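Local coordinates for NimC/NimA family protein (Clostridium acetobutylicum, PDB 2IG6) that binds flavin mononucleotide and is probably an oxidoreductase of the pyridoxamine 5'-phosphate oxidase-like NimC/NimA family, at residues A[25-30]-A[90-95]; A[48-53]-A[59-64]. One frame throughout, in Å; residues are numbered along the deposited sequence.

Followed from its N terminus, the chain first runs through helix 13-30, whose last turns enter interaction 1. It then lays down strands 33-39 and 42-48, reaches 48-53 and turns back at once along 59-64, so interaction 2 closes a short hairpin loop. Helix 67-74 and strand 77-83 follow before strand 89-98 returns to the helix and closes the long loop of interaction 1, inside which interaction 2 is wholly nested. The first contact ties the helix to the antiparallel sheet; the second joins the end of strand 42-48 and the loop after it to strand 57-63, with the flavin held between them. They meet where Leu27 and Lys28 pack against Val51.

Interaction 1. Residues A[25-30]-A[90-95]; sequences EFLKEC and IRLTGE. With SO4 (sulfate ion), chain F.
With chi1 at -168°, Phe26 turns CG opposite its own backbone nitrogen and sends the ring from helix 25-30 toward Ile90 of strand 90-95. Leu27 has chi1 near -72° with an extended chi2, which carries its two methyl groups round to the strand although its CB does not point straight at it. The CD2-CE2 side of the Phe26 ring lies obliquely against the Ile90 branch point, CE2 standing 3.6 Å from Ile90 CB, the two side chains alongside in opposed senses. Leu27 instead runs roughly perpendicular to Ile90, its CD2 4.0 Å from Ile90 CG2, while its CD1 reaches Leu92 CD2 more loosely at 4.4 Å. This is helix-on-sheet packing in the flavin-binding barrel fold of the family: alternate strand residues Ile90 and Leu92 face helix 13-30, and Ile138 and Phe148 extend the same apolar layer. Arg91, an FMN-binding residue with no FMN bound to it in this chain, leaves by the other face. Its NH1 donates to O2 of a sulfate, probably a crystallisation ion, in the guanidinium plane (2.9 Å, bent to 135°); NH2 salt-bridges Glu79. Arg46 NH2 and Cys68 N of the second subunit also hydrogen-bond this sulfate.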
ATOM      1  N   GLU A  25      11.072  12.367   7.504  1.00 34.64           N
ATOM      2  CA  GLU A  25      10.789  13.610   6.777  1.00 38.06           C
ATOM      3  C   GLU A  25       9.887  13.332   5.591  1.00 35.73           C
ATOM      4  O   GLU A  25       8.895  14.025   5.396  1.00 32.43           O
ATOM      5  CB  GLU A  25      12.091  14.237   6.286  1.00 37.91           C
ATOM      6  CG  GLU A  25      11.941  15.521   5.485  1.00 42.05           C
ATOM      7  CD  GLU A  25      13.281  16.005   4.948  1.00 44.24           C
ATOM      8  OE1 GLU A  25      13.956  15.235   4.235  1.00 47.63           O
ATOM      9  OE2 GLU A  25      13.670  17.148   5.265  1.00 55.81           O
ATOM     10  N   PHE A  26      10.261  12.333   4.793  1.00 34.88           N
ATOM     11  CA  PHE A  26       9.505  12.037   3.593  1.00 36.60           C
ATOM     12  C   PHE A  26       8.089  11.541   3.922  1.00 36.94           C
ATOM     13  O   PHE A  26       7.112  11.973   3.292  1.00 37.01           O
ATOM     14  CB  PHE A  26      10.243  11.061   2.661  1.00 37.79           C
ATOM     15  CG  PHE A  26       9.594  10.979   1.299  1.00 35.11           C
ATOM     16  CD1 PHE A  26       9.926  11.886   0.314  1.00 36.43           C
ATOM     17  CD2 PHE A  26       8.577  10.078   1.065  1.00 37.27           C
ATOM     18  CE1 PHE A  26       9.282  11.860  -0.920  1.00 38.55           C
ATOM     19  CE2 PHE A  26       7.929  10.040  -0.171  1.00 37.19           C
ATOM     20  CZ  PHE A  26       8.281  10.924  -1.147  1.00 37.02           C
ATOM     21  N   LEU A  27       7.967  10.653   4.906  1.00 37.23           N
ATOM     22  CA  LEU A  27       6.649  10.154   5.316  1.00 37.19           C
ATOM     23  C   LEU A  27       5.754  11.265   5.851  1.00 39.53           C
ATOM     24  O   LEU A  27       4.553  11.259   5.596  1.00 40.88           O
ATOM     25  CB  LEU A  27       6.775   9.017   6.337  1.00 37.43           C
ATOM     26  CG  LEU A  27       7.290   7.700   5.718  1.00 38.73           C
ATOM     27  CD1 LEU A  27       7.568   6.637   6.774  1.00 37.95           C
ATOM     28  CD2 LEU A  27       6.323   7.156   4.670  1.00 36.55           C
ATOM     29  N   LYS A  28       6.343  12.224   6.581  1.00 39.08           N
ATOM     30  CA  LYS A  28       5.629  13.447   6.948  1.00 39.53           C
ATOM     31  C   LYS A  28       5.140  14.250   5.741  1.00 41.27           C
ATOM     32  O   LYS A  28       4.028  14.751   5.765  1.00 44.12           O
ATOM     33  CB  LYS A  28       6.483  14.299   7.905  1.00 37.92           C
ATOM     34  CG  LYS A  28       6.569  13.680   9.268  1.00 41.54           C
ATOM     35  CD  LYS A  28       7.320  14.563  10.236  1.00 43.96           C
ATOM     36  CE  LYS A  28       7.260  13.998  11.625  1.00 53.98           C
ATOM     37  NZ  LYS A  28       7.515  15.077  12.597  1.00 54.84           N
ATOM     38  N   GLU A  29       5.932  14.334   4.676  1.00 40.52           N
ATOM     39  CA  GLU A  29       5.511  14.997   3.446  1.00 41.80           C
ATOM     40  C   GLU A  29       4.338  14.273   2.799  1.00 40.76           C
ATOM     41  O   GLU A  29       3.462  14.916   2.215  1.00 41.56           O
ATOM     42  CB  GLU A  29       6.648  15.069   2.414  1.00 42.37           C
ATOM     43  CG  GLU A  29       7.817  15.956   2.778  1.00 44.74           C
ATOM     44  CD  GLU A  29       8.986  15.853   1.784  1.00 48.14           C
ATOM     45  OE1 GLU A  29       8.751  15.493   0.604  1.00 45.31           O
ATOM     46  OE2 GLU A  29      10.148  16.134   2.180  1.00 54.82           O
ATOM     47  N   CYS A  30       4.348  12.940   2.865  1.00 39.60           N
ATOM     48  CA  CYS A  30       3.285  12.124   2.270  1.00 37.27           C
ATOM     49  C   CYS A  30       1.988  12.339   3.043  1.00 39.57           C
ATOM     50  O   CYS A  30       0.928  12.418   2.444  1.00 41.57           O
ATOM     51  CB  CYS A  30       3.662  10.642   2.279  1.00 37.79           C
ATOM     52  SG  CYS A  30       4.997  10.273   1.186  1.00 41.48           S
ATOM     53  N   ILE A  90       7.881   6.857  -2.088  1.00 33.29           N
ATOM     54  CA  ILE A  90       8.820   6.069  -1.308  1.00 33.19           C
ATOM     55  C   ILE A  90       8.425   4.598  -1.315  1.00 35.67           C
ATOM     56  O   ILE A  90       7.237   4.244  -1.406  1.00 34.18           O
ATOM     57  CB  ILE A  90       8.903   6.588   0.151  1.00 34.01           C
ATOM     58  CG1 ILE A  90      10.015   5.882   0.943  1.00 34.19           C
ATOM     59  CG2 ILE A  90       7.551   6.455   0.880  1.00 33.04           C
ATOM     60  CD1 ILE A  90      10.377   6.601   2.197  1.00 35.06           C
ATOM     61  N   ARG A  91       9.427   3.733  -1.227  1.00 35.41           N
ATOM     62  CA  ARG A  91       9.182   2.363  -0.840  1.00 36.27           C
ATOM     63  C   ARG A  91      10.155   2.017   0.266  1.00 33.97           C
ATOM     64  O   ARG A  91      11.348   2.151   0.108  1.00 35.94           O
ATOM     65  CB  ARG A  91       9.293   1.430  -2.025  1.00 37.01           C
ATOM     66  CG  ARG A  91       8.063   1.625  -2.950  1.00 43.00           C
ATOM     67  CD  ARG A  91       8.057   0.653  -4.064  1.00 45.36           C
ATOM     68  NE  ARG A  91       7.797  -0.718  -3.654  1.00 40.47           N
ATOM     69  CZ  ARG A  91       8.042  -1.755  -4.449  1.00 42.90           C
ATOM     70  NH1 ARG A  91       8.576  -1.539  -5.640  1.00 44.43           N
ATOM     71  NH2 ARG A  91       7.786  -2.989  -4.070  1.00 42.63           N
ATOM     72  N   LEU A  92       9.623   1.612   1.402  1.00 32.71           N
ATOM     73  CA  LEU A  92      10.455   1.357   2.575  1.00 33.27           C
ATOM     74  C   LEU A  92      10.160  -0.073   2.996  1.00 34.62           C
ATOM     75  O   LEU A  92       9.058  -0.390   3.419  1.00 35.30           O
ATOM     76  CB  LEU A  92      10.121   2.358   3.682  1.00 33.27           C
ATOM     77  CG  LEU A  92      10.718   2.153   5.065  1.00 37.98           C
ATOM     78  CD1 LEU A  92      12.222   2.148   4.975  1.00 42.98           C
ATOM     79  CD2 LEU A  92      10.245   3.239   6.035  1.00 43.17           C
ATOM     80  N   THR A  93      11.159  -0.931   2.854  1.00 35.32           N
ATOM     81  CA  THR A  93      11.066  -2.333   3.216  1.00 34.69           C
ATOM     82  C   THR A  93      11.761  -2.533   4.559  1.00 36.37           C
ATOM     83  O   THR A  93      12.839  -1.998   4.764  1.00 36.48           O
ATOM     84  CB  THR A  93      11.793  -3.181   2.150  1.00 33.11           C
ATOM     85  OG1 THR A  93      11.353  -2.791   0.840  1.00 37.47           O
ATOM     86  CG2 THR A  93      11.534  -4.664   2.358  1.00 37.05           C
ATOM     87  N   GLY A  94      11.171  -3.304   5.471  1.00 33.57           N
ATOM     88  CA  GLY A  94      11.870  -3.570   6.722  1.00 35.11           C
ATOM     89  C   GLY A  94      11.147  -4.501   7.664  1.00 33.39           C
ATOM     90  O   GLY A  94      10.200  -5.184   7.275  1.00 34.28           O
ATOM     91  N   GLU A  95      11.599  -4.500   8.910  1.00 34.43           N
ATOM     92  CA  GLU A  95      10.984  -5.284   9.972  1.00 34.66           C
ATOM     93  C   GLU A  95      10.612  -4.391  11.141  1.00 35.44           C
ATOM     94  O   GLU A  95      11.325  -3.443  11.465  1.00 34.72           O
ATOM     95  CB  GLU A  95      11.931  -6.378  10.431  1.00 35.69           C
ATOM     96  CG  GLU A  95      12.068  -7.481   9.412  1.00 38.00           C
ATOM     97  CD  GLU A  95      12.803  -8.726   9.906  1.00 41.76           C
ATOM     98  OE1 GLU A  95      13.071  -8.872  11.126  1.00 44.16           O
ATOM     99  OE2 GLU A  95      13.101  -9.575   9.045  1.00 43.97           O
TER
HETATM  100  S   SO4 F 132       7.758  -3.364  -8.449  1.00 30.29           S
HETATM  101  O1  SO4 F 132       7.715  -3.969  -9.793  1.00 27.29           O
HETATM  102  O2  SO4 F 132       8.954  -2.552  -8.302  1.00 33.20           O
HETATM  103  O3  SO4 F 132       6.576  -2.529  -8.331  1.00 28.51           O
HETATM  104  O4  SO4 F 132       7.732  -4.430  -7.451  1.00 27.73           O

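Interaction 2. Residues A[48-53]-A[59-64]; sequences FGAVFE and YIVSNN. With FMN (flavin mononucleotide), chain D.
Phe52 and Tyr59 form the close-packed end of this contact. Their backbones make an antiparallel hydrogen-bonded pair: Tyr59 N gives a nearly straight bond to Phe52 O (2.9 Å), and Phe52 N returns a longer one to Tyr59 O (3.2 Å). A chi1 of 67° places Phe52 CG between its backbone nitrogen and carbonyl carbon, so that the ring extends over Tyr59, whose CB makes a CH-pi contact with the ring face, 3.5 Å from its centroid. The two rings are almost parallel, at 13°, but offset far enough to share little of their faces. Val61 CG1 meets the Phe52 ring at its edge.

The Ala50-Val61 end is looser by contrast: the direct strand pairing gives way, and the backbones stand apart, bridged by water and cofactor. One water accepts from Val61 N and lies within hydrogen-bonding distance of both Ala50 O and the flavin O4. The flavin N3 donates to Val61 O (2.9 Å), Gly49 N donates to O4, and Ser62 OG, extended opposite its backbone nitrogen, donates to O2 (2.8 Å). One face of the Phe48 ring covers the pyrimidine end of the isoalloxazine, with N3 over its centre, 3.4 Å from the ring plane. Three polar atoms of the pyrimidine ring, O4, N3 and O2, are thus met by the hairpin and the loop before it, as suits the pocket of a flavoprotein in this family.

Around the pair, Phe52 and Tyr59 pack against helix 102-111, and Tyr59 OH is hydrogen-bonded to Asp99. Val51 meets Leu24 of helix 13-30, Ile60 and Ser62 rest on helix 67-74, and strand 126-139 hydrogen-bonds along the other edge of strand 57-63.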
ATOM      1  N   PHE A  48      -1.994   4.294   6.808  1.00 36.81           N
ATOM      2  CA  PHE A  48      -1.465   4.676   8.119  1.00 37.07           C
ATOM      3  C   PHE A  48      -1.097   6.162   8.034  1.00 39.32           C
ATOM      4  O   PHE A  48      -0.935   6.719   6.951  1.00 37.13           O
ATOM      5  CB  PHE A  48      -0.217   3.842   8.476  1.00 37.75           C
ATOM      6  CG  PHE A  48      -0.476   2.682   9.416  1.00 38.36           C
ATOM      7  CD1 PHE A  48      -1.594   1.877   9.298  1.00 39.18           C
ATOM      8  CD2 PHE A  48       0.434   2.386  10.423  1.00 37.49           C
ATOM      9  CE1 PHE A  48      -1.810   0.814  10.178  1.00 42.43           C
ATOM     10  CE2 PHE A  48       0.245   1.317  11.258  1.00 35.74           C
ATOM     11  CZ  PHE A  48      -0.891   0.543  11.169  1.00 39.74           C
ATOM     12  N   GLY A  49      -0.946   6.834   9.159  1.00 40.11           N
ATOM     13  CA  GLY A  49      -0.724   8.273   9.072  1.00 40.42           C
ATOM     14  C   GLY A  49       0.011   8.948  10.206  1.00 41.03           C
ATOM     15  O   GLY A  49       0.013  10.156  10.272  1.00 43.77           O
ATOM     16  N   ALA A  50       0.631   8.182  11.078  1.00 38.31           N
ATOM     17  CA  ALA A  50       1.302   8.771  12.243  1.00 40.22           C
ATOM     18  C   ALA A  50       2.680   8.171  12.229  1.00 40.71           C
ATOM     19  O   ALA A  50       2.830   6.962  12.045  1.00 44.73           O
ATOM     20  CB  ALA A  50       0.571   8.430  13.526  1.00 39.52           C
ATOM     21  N   VAL A  51       3.682   9.024  12.315  1.00 39.44           N
ATOM     22  CA  VAL A  51       5.052   8.584  12.490  1.00 37.97           C
ATOM     23  C   VAL A  51       5.715   9.532  13.439  1.00 36.83           C
ATOM     24  O   VAL A  51       5.381  10.725  13.501  1.00 36.28           O
ATOM     25  CB  VAL A  51       5.892   8.535  11.156  1.00 39.34           C
ATOM     26  CG1 VAL A  51       5.439   7.408  10.293  1.00 45.25           C
ATOM     27  CG2 VAL A  51       5.813   9.865  10.397  1.00 38.18           C
ATOM     28  N   PHE A  52       6.662   9.004  14.199  1.00 35.48           N
ATOM     29  CA  PHE A  52       7.475   9.833  15.076  1.00 34.10           C
ATOM     30  C   PHE A  52       8.810   9.125  15.278  1.00 34.89           C
ATOM     31  O   PHE A  52       8.960   7.950  14.903  1.00 35.17           O
ATOM     32  CB  PHE A  52       6.773  10.100  16.420  1.00 35.67           C
ATOM     33  CG  PHE A  52       6.599   8.884  17.276  1.00 32.30           C
ATOM     34  CD1 PHE A  52       5.525   8.034  17.092  1.00 37.40           C
ATOM     35  CD2 PHE A  52       7.517   8.587  18.279  1.00 35.77           C
ATOM     36  CE1 PHE A  52       5.363   6.909  17.873  1.00 36.79           C
ATOM     37  CE2 PHE A  52       7.354   7.455  19.074  1.00 37.03           C
ATOM     38  CZ  PHE A  52       6.275   6.624  18.863  1.00 33.84           C
ATOM     39  N   GLU A  53       9.776   9.858  15.820  1.00 36.45           N
ATOM     40  CA  GLU A  53      11.078   9.294  16.139  1.00 36.61           C
ATOM     41  C   GLU A  53      11.296   9.239  17.646  1.00 37.17           C
ATOM     42  O   GLU A  53      10.844  10.122  18.403  1.00 36.99           O
ATOM     43  CB  GLU A  53      12.198  10.099  15.480  1.00 38.61           C
ATOM     44  CG  GLU A  53      12.495  11.429  16.133  1.00 45.39           C
ATOM     45  CD  GLU A  53      13.669  12.152  15.495  1.00 42.37           C
ATOM     46  OE1 GLU A  53      14.823  11.702  15.685  1.00 46.14           O
ATOM     47  OE2 GLU A  53      13.420  13.178  14.821  1.00 42.04           O
ATOM     48  N   TYR A  59       9.134   5.150  14.380  1.00 33.44           N
ATOM     49  CA  TYR A  59       7.959   4.492  14.949  1.00 33.42           C
ATOM     50  C   TYR A  59       6.687   4.764  14.151  1.00 34.93           C
ATOM     51  O   TYR A  59       6.516   5.851  13.592  1.00 33.96           O
ATOM     52  CB  TYR A  59       7.701   4.990  16.375  1.00 35.50           C
ATOM     53  CG  TYR A  59       8.613   4.386  17.423  1.00 35.23           C
ATOM     54  CD1 TYR A  59       9.893   4.878  17.606  1.00 36.04           C
ATOM     55  CD2 TYR A  59       8.176   3.331  18.237  1.00 33.94           C
ATOM     56  CE1 TYR A  59      10.732   4.339  18.572  1.00 33.97           C
ATOM     57  CE2 TYR A  59       9.005   2.783  19.183  1.00 38.02           C
ATOM     58  CZ  TYR A  59      10.282   3.293  19.348  1.00 36.15           C
ATOM     59  OH  TYR A  59      11.109   2.779  20.322  1.00 35.92           O
ATOM     60  N   ILE A  60       5.822   3.749  14.131  1.00 34.42           N
ATOM     61  CA  ILE A  60       4.437   3.821  13.691  1.00 36.17           C
ATOM     62  C   ILE A  60       3.571   3.427  14.879  1.00 35.72           C
ATOM     63  O   ILE A  60       4.086   2.934  15.884  1.00 35.53           O
ATOM     64  CB  ILE A  60       4.176   2.910  12.476  1.00 36.04           C
ATOM     65  CG1 ILE A  60       4.500   1.433  12.774  1.00 35.99           C
ATOM     66  CG2 ILE A  60       5.005   3.416  11.303  1.00 37.27           C
ATOM     67  CD1 ILE A  60       4.107   0.439  11.712  1.00 41.60           C
ATOM     68  N   VAL A  61       2.271   3.676  14.789  1.00 34.47           N
ATOM     69  CA  VAL A  61       1.387   3.362  15.888  1.00 35.12           C
ATOM     70  C   VAL A  61       0.260   2.483  15.394  1.00 35.10           C
ATOM     71  O   VAL A  61      -0.105   2.501  14.209  1.00 35.14           O
ATOM     72  CB  VAL A  61       0.837   4.652  16.609  1.00 36.72           C
ATOM     73  CG1 VAL A  61       1.966   5.607  16.956  1.00 40.65           C
ATOM     74  CG2 VAL A  61      -0.205   5.357  15.778  1.00 40.75           C
ATOM     75  N   SER A  62      -0.289   1.700  16.306  1.00 33.34           N
ATOM     76  CA  SER A  62      -1.477   0.927  16.027  1.00 35.23           C
ATOM     77  C   SER A  62      -2.181   0.580  17.342  1.00 35.84           C
ATOM     78  O   SER A  62      -2.036   1.265  18.334  1.00 36.90           O
ATOM     79  CB  SER A  62      -1.157  -0.338  15.191  1.00 38.57           C
ATOM     80  OG  SER A  62      -2.305  -0.766  14.471  1.00 40.97           O
ATOM     81  N   ASN A  63      -2.989  -0.460  17.278  1.00 36.67           N
ATOM     82  CA  ASN A  63      -3.925  -0.872  18.325  1.00 39.22           C
ATOM     83  C   ASN A  63      -3.785  -2.399  18.401  1.00 37.65           C
ATOM     84  O   ASN A  63      -3.901  -3.070  17.372  1.00 35.98           O
ATOM     85  CB  ASN A  63      -5.279  -0.422  17.765  1.00 45.63           C
ATOM     86  CG  ASN A  63      -6.458  -0.948  18.474  1.00 40.15           C
ATOM     87  OD1 ASN A  63      -6.459  -2.027  19.029  1.00 39.77           O
ATOM     88  ND2 ASN A  63      -7.536  -0.193  18.380  1.00 45.59           N
ATOM     89  N   ASN A  64      -3.537  -2.937  19.592  1.00 36.46           N
ATOM     90  CA  ASN A  64      -3.215  -4.361  19.728  1.00 38.43           C
ATOM     91  C   ASN A  64      -4.389  -5.312  19.524  1.00 37.00           C
ATOM     92  O   ASN A  64      -4.217  -6.529  19.572  1.00 37.06           O
ATOM     93  CB  ASN A  64      -2.494  -4.651  21.044  1.00 39.84           C
ATOM     94  CG  ASN A  64      -3.343  -4.343  22.268  1.00 39.01           C
ATOM     95  OD1 ASN A  64      -4.576  -4.412  22.226  1.00 35.77           O
ATOM     96  ND2 ASN A  64      -2.679  -3.985  23.360  1.00 39.20           N
TER
HETATM   97  N1  FMN D 339      -4.472   2.760  11.836  1.00 28.00           N
HETATM   98  C2  FMN D 339      -3.388   2.545  12.671  1.00 27.57           C
HETATM   99  O2  FMN D 339      -3.394   1.548  13.376  1.00 30.26           O
HETATM  100  N3  FMN D 339      -2.326   3.424  12.672  1.00 23.81           N
HETATM  101  C4  FMN D 339      -2.339   4.569  11.904  1.00 28.30           C
HETATM  102  O4  FMN D 339      -1.322   5.253  11.776  1.00 23.98           O
HETATM  103  C4A FMN D 339      -3.432   4.789  11.057  1.00 29.13           C
HETATM  104  N5  FMN D 339      -3.479   5.933  10.272  1.00 27.21           N
HETATM  105  C5A FMN D 339      -4.549   6.123   9.418  1.00 26.60           C
HETATM  106  C6  FMN D 339      -4.577   7.253   8.601  1.00 26.78           C
HETATM  107  C7  FMN D 339      -5.648   7.450   7.743  1.00 28.07           C
HETATM  108  C7M FMN D 339      -5.677   8.708   6.934  1.00 32.30           C
HETATM  109  C8  FMN D 339      -6.689   6.517   7.709  1.00 27.64           C
HETATM  110  C8M FMN D 339      -7.778   6.592   6.676  1.00 28.09           C
HETATM  111  C9  FMN D 339      -6.683   5.406   8.526  1.00 26.72           C
HETATM  112  C9A FMN D 339      -5.584   5.194   9.387  1.00 22.19           C
HETATM  113  N10 FMN D 339      -5.561   4.073  10.197  1.00 26.16           N
HETATM  114  C10 FMN D 339      -4.476   3.880  11.043  1.00 26.94           C
HETATM  115  C1' FMN D 339      -6.703   3.107  10.322  1.00 26.71           C
HETATM  116  C2' FMN D 339      -6.421   1.830   9.519  1.00 27.40           C
HETATM  117  O2' FMN D 339      -6.316   2.093   8.115  1.00 25.37           O
HETATM  118  C3' FMN D 339      -7.547   0.852   9.807  1.00 31.53           C
HETATM  119  O3' FMN D 339      -7.727   0.676  11.214  1.00 28.71           O
HETATM  120  C4' FMN D 339      -7.316  -0.500   9.133  1.00 26.33           C
HETATM  121  O4' FMN D 339      -8.552  -1.174   9.113  1.00 28.85           O
HETATM  122  C5' FMN D 339      -6.316  -1.359   9.907  1.00 25.05           C
HETATM  123  O5' FMN D 339      -5.862  -2.487   9.167  1.00 25.83           O
HETATM  124  P   FMN D 339      -6.553  -3.918   9.416  1.00 26.57           P
HETATM  125  O1P FMN D 339      -5.932  -4.945   8.546  1.00 28.09           O
HETATM  126  O2P FMN D 339      -8.022  -3.753   9.101  1.00 26.67           O
HETATM  127  O3P FMN D 339      -6.415  -4.299  10.877  1.00 26.83           O
HETATM  128  O   HOH W   1       1.327   4.870  12.387  1.00 25.69           O